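Local coordinates for protein poly-beta-1,6-N-acetyl-D-glucosamine N-deacetylase (Aggregatibacter actinomycetemcomitans, PDB 4U10) that probably removes N-acetyl groups from poly-beta-1,6-N-acetyl-D-glucosamine as a zinc-binding member of the polysaccharide deacetylase family, the present chain being its deacetylase domain, at residues S101-T106 against I112-I117; V125-V130 against K193-Q198; Q186-S191 against D215-A220. All blocks are in the same frame, centred on the assembly; numbering follows the deposited sequence.

Overall arrangement
Three contacts show how a deacetylase domain joins its loops and helices, the first of them beside a zinc site. Following the chain from the N terminus, contact 1 comes first: it closes a five-residue loop, bringing the first strand of a two-stranded hairpin back to helix 101-104. Contact 2 opens just after it and spans 62 residues, setting helix 127-135 against the long helix 177-199. Contact 3 begins before contact 2 has closed, so the two cross; it ties an earlier part of the same long helix to helix 215-222. That helix therefore serves both, while Asp105 and Ser101 reach across from the first segment of contact 1 to Trp127, Ser194 and Ser191.

Contact 1 of 3, residues S101-T106 against I112-I117; sequences SSWLDT and IPYANI
Trp103 and Ile112 meet through a CH-pi contact: the branch methyl CG2 of the isoleucine lies over one face of the indole, 3.9 Å from the centroid of the five-membered ring of Trp103 and 29° off its normal. Two torsions prepare this meeting. On Ile112, chi1 of -70° turns CG2 opposite the backbone N and onto the indole, while CG1, the other branch, passes obliquely across Thr106, 3.8 Å from its OG1. On Trp103, CG lies opposite the carbonyl carbon, and this carries an indole whose CB does not itself head for the strand across to Ile112 and Tyr114. The far end of the indole meets Tyr114 at a slant. Its CH2 comes 3.3 Å from CE2 of Tyr114, at the edge of the phenol ring, and the two six-membered rings lie with planes 38° apart and centroids 5.3 Å apart. The hydroxyl of Thr106 turns back along the chain, where OG1 gives a 2.7 Å hydrogen bond to O of Ser102 in the carbonyl plane, which holds the threonine's rotation while its carbons pack on Ile112. Helix 101-104 directly follows core strand 95-99, and strand 112-114 pairs antiparallel with strand 117-119 through a type II' turn. Touching Ile112 and Tyr114 of this hairpin as well as the rings of Phe124 and the zinc ligand His149, the indole bridges hairpin and metal site.

Contact 2 of 3, residues V125-V130 against K193-Q198; sequences VTWDQV and KSIQRQ. Unlike the reference sequence in segment 125-130: Asp128 (reference Glu).
Helix 127-135 begins with a capping box, and its first residue, Trp127, is the one that reaches helix 177-199. In the box, N of Thr126 donates to OE1 of Gln129 over 2.9 Å, the donor standing above the carbonyl plane, while N of Gln129 returns a weak, long bond to OG1 of Thr126. The indole of Trp127 then lies against Gln198. CG of this glutamine sits over the indole face, 3.4 Å from the centroid of the five-membered ring of Trp127 and 14° off its normal, a close CH-pi contact. Beyond CG the chain bends at chi2 (-75°), which lays the amide flat along the ring, the two planes only 6° apart. CD of Gln198 is thus 3.5 Å from CG of Trp127. At the far end of the indole, CH2 of Trp127 has CG1 of Ile195 near its plane at 3.9 Å, and CZ2 of Trp127 lies 3.6 Å from OG of Ser194. The polar atoms find partners outside the two segments: Trp127 NE1 and Ser194 OG both bond the carboxylate of Asp105, one to each oxygen, and Gln198 OE1 accepts from Arg131, so the ring and amide are each held at a polar atom. An indole from the capped start of one helix, stacked against a glutamine of another, here joins two outer helices of the NodB-type polysaccharide deacetylase fold, a distorted beta/alpha barrel.

Contact 3 of 3, residues Q186-S191 against D215-A220; sequences QDFSRS and DVAIDA
Apolar contact dominates between Phe188 and Ala220. CD2 of Phe188 approaches CB of Ala220 to 3.5 Å, and CE2 of Phe188 follows at 3.7 Å from the same methyl, which stands oblique to the ring. CB of Phe188 already points toward helix 215-222, and chi1 of -56°, with CG opposite the carbonyl carbon, sets the CD2-CE2 side of the ring against Ala220. Ala217, one turn before Ala220, makes a looser apolar touch, its CB 4.5 Å from CE2 of Phe188. Two small residues thus present the second helix to one large ring, with backbone as well as methyl groups at the interface. Both helices belong to the polysaccharide deacetylase domain, where they are joined through strand 205-207, and neighbouring positions Leu184 and Val185 of the long helix extend the packing on Ala220. Contacts with the backbone make up the second group, and they meet the ring at its rim. O of Ala217 lies 3.6 Å from CE2 of Phe188, near the ring plane, while C of Ala220 is also in plane at the edge, 3.6 Å from CD2 of Phe188. No hydrogen bond crosses between the segments. Polar links lie to the flanks: Asp219 forms a salt bridge with Lys181 of the long helix, and on that helix the carboxylate of Asp187 accepts from the backbone N of Asp146 and of Asn147, in the loop between the zinc ligands His144 and His149.

Contact 1 of 3, residues S101-T106 against I112-I117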
loop_
_atom_site.group_PDB
_atom_site.type_symbol
_atom_site.label_atom_id
_atom_site.label_comp_id
_atom_site.label_asym_id
_atom_site.label_seq_id
_atom_site.Cartn_x
_atom_site.Cartn_y
_atom_site.Cartn_z
ATOM N N SER A 101 4.643 2.674 8.909
ATOM C CA SER A 101 5.653 3.555 9.521
ATOM C C SER A 101 6.247 3.148 10.871
ATOM O O SER A 101 7.416 3.445 11.133
ATOM C CB SER A 101 5.178 4.995 9.482
ATOM O OG SER A 101 3.855 5.181 9.971
ATOM N N SER A 102 5.494 2.471 11.767
ATOM C CA SER A 102 6.134 2.010 13.041
ATOM C C SER A 102 7.179 0.873 12.785
ATOM O O SER A 102 8.107 0.632 13.591
ATOM C CB SER A 102 5.086 1.553 14.052
ATOM O OG SER A 102 4.543 0.309 13.750
ATOM N N TRP A 103 7.000 0.115 11.703
ATOM C CA TRP A 103 7.972 -0.906 11.322
ATOM C C TRP A 103 9.281 -0.193 10.926
ATOM O O TRP A 103 10.351 -0.478 11.470
ATOM C CB TRP A 103 7.426 -1.831 10.206
ATOM C CG TRP A 103 6.292 -2.625 10.612
ATOM C CD1 TRP A 103 5.790 -2.761 11.922
ATOM C CD2 TRP A 103 5.471 -3.448 9.783
ATOM N NE1 TRP A 103 4.715 -3.605 11.902
ATOM C CE2 TRP A 103 4.496 -4.032 10.609
ATOM C CE3 TRP A 103 5.443 -3.720 8.396
ATOM C CZ2 TRP A 103 3.537 -4.895 10.116
ATOM C CZ3 TRP A 103 4.474 -4.574 7.905
ATOM C CH2 TRP A 103 3.559 -5.165 8.751
ATOM N N LEU A 104 9.187 0.802 10.063
ATOM C CA LEU A 104 10.357 1.572 9.675
ATOM C C LEU A 104 11.000 2.308 10.856
ATOM O O LEU A 104 12.208 2.483 10.906
ATOM C CB LEU A 104 10.027 2.548 8.574
ATOM C CG LEU A 104 10.009 1.874 7.171
ATOM C CD1 LEU A 104 9.232 0.566 7.097
ATOM C CD2 LEU A 104 9.487 2.848 6.160
ATOM N N ASP A 105 10.167 2.773 11.785
ATOM C CA ASP A 105 10.635 3.504 12.967
ATOM C C ASP A 105 11.257 2.630 14.068
ATOM O O ASP A 105 11.763 3.145 15.052
ATOM C CB ASP A 105 9.478 4.296 13.586
ATOM C CG ASP A 105 9.218 5.617 12.909
ATOM O OD1 ASP A 105 10.013 6.071 12.097
ATOM O OD2 ASP A 105 8.149 6.212 13.188
ATOM N N THR A 106 11.167 1.317 13.929
ATOM C CA THR A 106 11.792 0.392 14.834
ATOM C C THR A 106 13.325 0.536 14.695
ATOM O O THR A 106 13.862 0.494 13.612
ATOM C CB THR A 106 11.294 -1.064 14.554
ATOM O OG1 THR A 106 9.857 -1.111 14.647
ATOM C CG2 THR A 106 11.881 -2.062 15.535
ATOM N N ILE A 112 10.512 -6.814 15.256
ATOM C CA ILE A 112 9.208 -6.205 15.105
ATOM C C ILE A 112 8.201 -7.234 15.487
ATOM O O ILE A 112 8.082 -8.242 14.790
ATOM C CB ILE A 112 8.964 -5.849 13.642
ATOM C CG1 ILE A 112 9.892 -4.681 13.305
ATOM C CG2 ILE A 112 7.472 -5.565 13.392
ATOM C CD1 ILE A 112 10.094 -4.454 11.881
ATOM N N PRO A 113 7.421 -6.949 16.545
ATOM C CA PRO A 113 6.348 -7.866 16.966
ATOM C C PRO A 113 5.321 -7.961 15.850
ATOM O O PRO A 113 4.866 -6.941 15.387
ATOM C CB PRO A 113 5.734 -7.186 18.204
ATOM C CG PRO A 113 6.633 -6.042 18.538
ATOM C CD PRO A 113 7.379 -5.680 17.295
ATOM N N TYR A 114 4.966 -9.179 15.443
ATOM C CA TYR A 114 4.097 -9.393 14.286
ATOM C C TYR A 114 3.278 -10.674 14.514
ATOM O O TYR A 114 3.795 -11.777 14.324
ATOM C CB TYR A 114 4.951 -9.487 13.031
ATOM C CG TYR A 114 4.213 -9.415 11.715
ATOM C CD1 TYR A 114 3.344 -10.440 11.293
ATOM C CD2 TYR A 114 4.444 -8.363 10.842
ATOM C CE1 TYR A 114 2.696 -10.378 10.061
ATOM C CE2 TYR A 114 3.816 -8.310 9.610
ATOM C CZ TYR A 114 2.945 -9.299 9.227
ATOM O OH TYR A 114 2.353 -9.184 8.000
ATOM N N ALA A 115 2.016 -10.485 14.894
ATOM C CA ALA A 115 1.120 -11.550 15.380
ATOM C C ALA A 115 1.849 -12.402 16.435
ATOM O O ALA A 115 2.255 -11.865 17.467
ATOM C CB ALA A 115 0.564 -12.384 14.214
ATOM N N ASN A 116 2.042 -13.690 16.191
ATOM C CA ASN A 116 2.643 -14.550 17.213
ATOM C C ASN A 116 4.181 -14.507 17.243
ATOM O O ASN A 116 4.779 -15.177 18.079
ATOM C CB ASN A 116 2.263 -16.020 16.995
ATOM C CG ASN A 116 0.803 -16.275 17.171
ATOM O OD1 ASN A 116 0.117 -15.615 17.964
ATOM N ND2 ASN A 116 0.307 -17.268 16.432
ATOM N N ILE A 117 4.810 -13.792 16.303
ATOM C CA ILE A 117 6.243 -13.853 16.130
ATOM C C ILE A 117 6.890 -12.456 16.141
ATOM O O ILE A 117 6.212 -11.440 16.240
ATOM C CB ILE A 117 6.626 -14.598 14.834
ATOM C CG1 ILE A 117 6.273 -13.775 13.579
ATOM C CG2 ILE A 117 6.027 -15.999 14.842
ATOM C CD1 ILE A 117 6.854 -14.296 12.268
#

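Contact 2 of 3, residues V125-V130 against K193-Q198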
loop_
_atom_site.group_PDB
_atom_site.type_symbol
_atom_site.label_atom_id
_atom_site.label_comp_id
_atom_site.label_asym_id
_atom_site.label_seq_id
_atom_site.Cartn_x
_atom_site.Cartn_y
_atom_site.Cartn_z
ATOM N N VAL A 125 12.456 -1.970 4.747
ATOM C CA VAL A 125 13.324 -0.863 4.337
ATOM C C VAL A 125 13.785 0.018 5.523
ATOM O O VAL A 125 13.163 0.017 6.559
ATOM C CB VAL A 125 12.693 0.058 3.246
ATOM C CG1 VAL A 125 12.505 -0.661 1.904
ATOM C CG2 VAL A 125 11.402 0.699 3.706
ATOM N N THR A 126 14.860 0.762 5.317
ATOM C CA THR A 126 15.273 1.877 6.190
ATOM C C THR A 126 14.760 3.186 5.569
ATOM O O THR A 126 14.498 3.254 4.392
ATOM C CB THR A 126 16.814 1.927 6.330
ATOM O OG1 THR A 126 17.435 2.275 5.088
ATOM C CG2 THR A 126 17.407 0.606 6.768
ATOM N N TRP A 127 14.659 4.231 6.349
ATOM C CA TRP A 127 14.228 5.522 5.830
ATOM C C TRP A 127 15.149 6.172 4.786
ATOM O O TRP A 127 14.664 6.922 3.929
ATOM C CB TRP A 127 14.020 6.491 6.981
ATOM C CG TRP A 127 12.780 6.252 7.819
ATOM C CD1 TRP A 127 12.740 5.910 9.138
ATOM C CD2 TRP A 127 11.433 6.367 7.396
ATOM N NE1 TRP A 127 11.467 5.849 9.570
ATOM C CE2 TRP A 127 10.623 6.085 8.522
ATOM C CE3 TRP A 127 10.818 6.625 6.159
ATOM C CZ2 TRP A 127 9.219 6.097 8.470
ATOM C CZ3 TRP A 127 9.422 6.647 6.090
ATOM C CH2 TRP A 127 8.628 6.389 7.254
ATOM N N ASP A 128 16.467 5.902 4.890
ATOM C CA ASP A 128 17.458 6.318 3.890
ATOM C C ASP A 128 17.038 5.753 2.555
ATOM O O ASP A 128 16.977 6.459 1.597
ATOM C CB ASP A 128 18.893 5.803 4.188
ATOM C CG ASP A 128 19.449 6.290 5.567
ATOM O OD1 ASP A 128 19.295 7.503 5.947
ATOM O OD2 ASP A 128 20.042 5.441 6.297
ATOM N N GLN A 129 16.712 4.472 2.519
ATOM C CA GLN A 129 16.236 3.846 1.276
ATOM C C GLN A 129 14.980 4.466 0.715
ATOM O O GLN A 129 14.827 4.605 -0.499
ATOM C CB GLN A 129 16.060 2.378 1.564
ATOM C CG GLN A 129 17.336 1.634 1.677
ATOM C CD GLN A 129 17.178 0.231 2.247
ATOM O OE1 GLN A 129 16.194 -0.095 2.856
ATOM N NE2 GLN A 129 18.149 -0.613 1.995
ATOM N N VAL A 130 14.066 4.881 1.597
ATOM C CA VAL A 130 12.819 5.503 1.188
ATOM C C VAL A 130 13.071 6.884 0.605
ATOM O O VAL A 130 12.443 7.249 -0.449
ATOM C CB VAL A 130 11.860 5.658 2.367
ATOM C CG1 VAL A 130 10.574 6.371 1.947
ATOM C CG2 VAL A 130 11.571 4.313 3.015
ATOM N N LYS A 193 2.949 12.201 10.440
ATOM C CA LYS A 193 4.129 12.895 10.988
ATOM C C LYS A 193 5.388 12.071 10.859
ATOM O O LYS A 193 6.408 12.611 10.503
ATOM C CB LYS A 193 3.965 13.273 12.450
ATOM C CG LYS A 193 2.793 14.206 12.763
ATOM C CD LYS A 193 2.342 13.991 14.229
ATOM C CE LYS A 193 1.249 14.920 14.740
ATOM N NZ LYS A 193 1.193 16.220 14.025
ATOM N N SER A 194 5.328 10.776 11.182
ATOM C CA SER A 194 6.500 9.866 10.962
ATOM C C SER A 194 7.063 9.877 9.537
ATOM O O SER A 194 8.265 9.947 9.344
ATOM C CB SER A 194 6.106 8.441 11.339
ATOM O OG SER A 194 7.042 7.461 10.996
ATOM N N ILE A 195 6.197 9.766 8.542
ATOM C CA ILE A 195 6.620 9.877 7.166
ATOM C C ILE A 195 7.109 11.300 6.817
ATOM O O ILE A 195 8.153 11.462 6.153
ATOM C CB ILE A 195 5.461 9.458 6.202
ATOM C CG1 ILE A 195 5.207 7.935 6.296
ATOM C CG2 ILE A 195 5.748 9.866 4.759
ATOM C CD1 ILE A 195 3.796 7.553 5.753
ATOM N N GLN A 196 6.317 12.319 7.155
ATOM C CA GLN A 196 6.675 13.731 6.790
ATOM C C GLN A 196 8.082 14.133 7.231
ATOM O O GLN A 196 8.810 14.781 6.510
ATOM C CB GLN A 196 5.700 14.733 7.439
ATOM C CG GLN A 196 5.877 16.209 7.054
ATOM C CD GLN A 196 5.107 17.142 7.981
ATOM O OE1 GLN A 196 4.770 16.804 9.124
ATOM N NE2 GLN A 196 4.782 18.300 7.474
ATOM N N ARG A 197 8.445 13.792 8.454
ATOM C CA ARG A 197 9.706 14.185 8.942
ATOM C C ARG A 197 10.859 13.481 8.253
ATOM O O ARG A 197 11.936 14.079 8.216
ATOM C CB ARG A 197 9.816 14.000 10.439
ATOM C CG ARG A 197 10.128 12.582 10.936
ATOM C CD ARG A 197 9.770 12.448 12.410
ATOM N NE ARG A 197 10.662 13.285 13.248
ATOM C CZ ARG A 197 10.617 13.484 14.579
ATOM N NH1 ARG A 197 9.706 12.910 15.364
ATOM N NH2 ARG A 197 11.539 14.291 15.148
ATOM N N GLN A 198 10.690 12.243 7.751
ATOM C CA GLN A 198 11.796 11.571 7.061
ATOM C C GLN A 198 11.872 12.013 5.616
ATOM O O GLN A 198 12.921 12.031 5.063
ATOM C CB GLN A 198 11.598 10.049 7.134
ATOM C CG GLN A 198 11.537 9.511 8.514
ATOM C CD GLN A 198 12.889 9.447 9.192
ATOM O OE1 GLN A 198 13.955 9.505 8.569
ATOM N NE2 GLN A 198 12.838 9.255 10.493
#

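Contact 3 of 3, residues Q186-S191 against D215-A220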
loop_
_atom_site.group_PDB
_atom_site.type_symbol
_atom_site.label_atom_id
_atom_site.label_comp_id
_atom_site.label_asym_id
_atom_site.label_seq_id
_atom_site.Cartn_x
_atom_site.Cartn_y
_atom_site.Cartn_z
ATOM N N GLN A 186 -5.453 8.963 15.997
ATOM C CA GLN A 186 -4.081 9.227 16.487
ATOM C C GLN A 186 -3.050 8.389 15.763
ATOM O O GLN A 186 -1.946 8.875 15.523
ATOM C CB GLN A 186 -3.965 9.058 18.002
ATOM C CG GLN A 186 -4.995 9.916 18.785
ATOM C CD GLN A 186 -5.077 11.383 18.305
ATOM O OE1 GLN A 186 -6.101 12.058 18.466
ATOM N NE2 GLN A 186 -4.055 11.838 17.672
ATOM N N ASP A 187 -3.404 7.126 15.454
ATOM C CA ASP A 187 -2.465 6.272 14.716
ATOM C C ASP A 187 -2.174 6.881 13.342
ATOM O O ASP A 187 -1.026 6.996 12.975
ATOM C CB ASP A 187 -3.003 4.860 14.537
ATOM C CG ASP A 187 -2.007 3.958 13.837
ATOM O OD1 ASP A 187 -2.066 3.977 12.595
ATOM O OD2 ASP A 187 -1.167 3.331 14.532
ATOM N N PHE A 188 -3.217 7.251 12.599
ATOM C CA PHE A 188 -3.042 7.888 11.305
ATOM C C PHE A 188 -2.277 9.175 11.346
ATOM O O PHE A 188 -1.466 9.453 10.475
ATOM C CB PHE A 188 -4.375 8.096 10.569
ATOM C CG PHE A 188 -5.174 6.839 10.373
ATOM C CD1 PHE A 188 -4.587 5.588 10.512
ATOM C CD2 PHE A 188 -6.505 6.902 9.948
ATOM C CE1 PHE A 188 -5.278 4.457 10.342
ATOM C CE2 PHE A 188 -7.232 5.756 9.759
ATOM C CZ PHE A 188 -6.610 4.500 9.931
ATOM N N SER A 189 -2.571 10.011 12.319
ATOM C CA SER A 189 -1.855 11.236 12.510
ATOM C C SER A 189 -0.358 11.014 12.872
ATOM O O SER A 189 0.503 11.686 12.330
ATOM C CB SER A 189 -2.554 12.061 13.576
ATOM O OG SER A 189 -1.641 12.957 14.126
ATOM N N ARG A 190 -0.029 10.037 13.714
ATOM C CA ARG A 190 1.391 9.695 13.917
ATOM C C ARG A 190 2.095 9.179 12.654
ATOM O O ARG A 190 3.268 9.421 12.448
ATOM C CB ARG A 190 1.569 8.613 14.989
ATOM C CG ARG A 190 1.142 8.998 16.400
ATOM C CD ARG A 190 1.137 7.721 17.266
ATOM N NE ARG A 190 0.245 7.918 18.370
ATOM C CZ ARG A 190 -0.590 7.038 18.911
ATOM N NH1 ARG A 190 -0.664 5.782 18.477
ATOM N NH2 ARG A 190 -1.366 7.447 19.955
ATOM N N SER A 191 1.404 8.389 11.846
ATOM C CA SER A 191 1.933 7.924 10.591
ATOM C C SER A 191 2.289 9.081 9.635
ATOM O O SER A 191 3.387 9.096 9.037
ATOM C CB SER A 191 0.994 6.907 9.950
ATOM O OG SER A 191 1.413 6.469 8.675
ATOM N N ASP A 215 -16.237 3.716 7.221
ATOM C CA ASP A 215 -16.474 5.148 7.343
ATOM C C ASP A 215 -15.697 5.818 8.453
ATOM O O ASP A 215 -15.252 6.964 8.290
ATOM C CB ASP A 215 -18.008 5.485 7.472
ATOM C CG ASP A 215 -18.705 4.767 8.607
ATOM O OD1 ASP A 215 -18.365 3.605 8.984
ATOM O OD2 ASP A 215 -19.641 5.393 9.109
ATOM N N VAL A 216 -15.473 5.131 9.556
ATOM C CA VAL A 216 -14.734 5.780 10.634
ATOM C C VAL A 216 -13.254 5.956 10.217
ATOM O O VAL A 216 -12.624 6.995 10.408
ATOM C CB VAL A 216 -14.896 4.983 11.949
ATOM C CG1 VAL A 216 -13.973 5.496 13.061
ATOM C CG2 VAL A 216 -16.350 5.064 12.423
ATOM N N ALA A 217 -12.701 4.911 9.638
ATOM C CA ALA A 217 -11.329 4.934 9.170
ATOM C C ALA A 217 -11.190 6.015 8.116
ATOM O O ALA A 217 -10.214 6.740 8.095
ATOM C CB ALA A 217 -10.967 3.585 8.596
ATOM N N ILE A 218 -12.172 6.150 7.232
ATOM C CA ILE A 218 -12.063 7.135 6.147
ATOM C C ILE A 218 -11.967 8.517 6.730
ATOM O O ILE A 218 -11.151 9.332 6.300
ATOM C CB ILE A 218 -13.300 7.092 5.183
ATOM C CG1 ILE A 218 -13.117 5.988 4.153
ATOM C CG2 ILE A 218 -13.401 8.390 4.428
ATOM C CD1 ILE A 218 -14.375 5.652 3.377
ATOM N N ASP A 219 -12.807 8.808 7.700
ATOM C CA ASP A 219 -12.846 10.145 8.269
ATOM C C ASP A 219 -11.590 10.418 9.137
ATOM O O ASP A 219 -11.095 11.534 9.178
ATOM C CB ASP A 219 -14.099 10.362 9.088
ATOM C CG ASP A 219 -14.195 11.816 9.639
ATOM O OD1 ASP A 219 -14.350 12.731 8.809
ATOM O OD2 ASP A 219 -14.028 12.018 10.879
ATOM N N ALA A 220 -11.087 9.379 9.787
ATOM C CA ALA A 220 -9.830 9.459 10.564
ATOM C C ALA A 220 -8.660 9.802 9.667
ATOM O O ALA A 220 -7.842 10.620 10.047
ATOM C CB ALA A 220 -9.526 8.141 11.318
#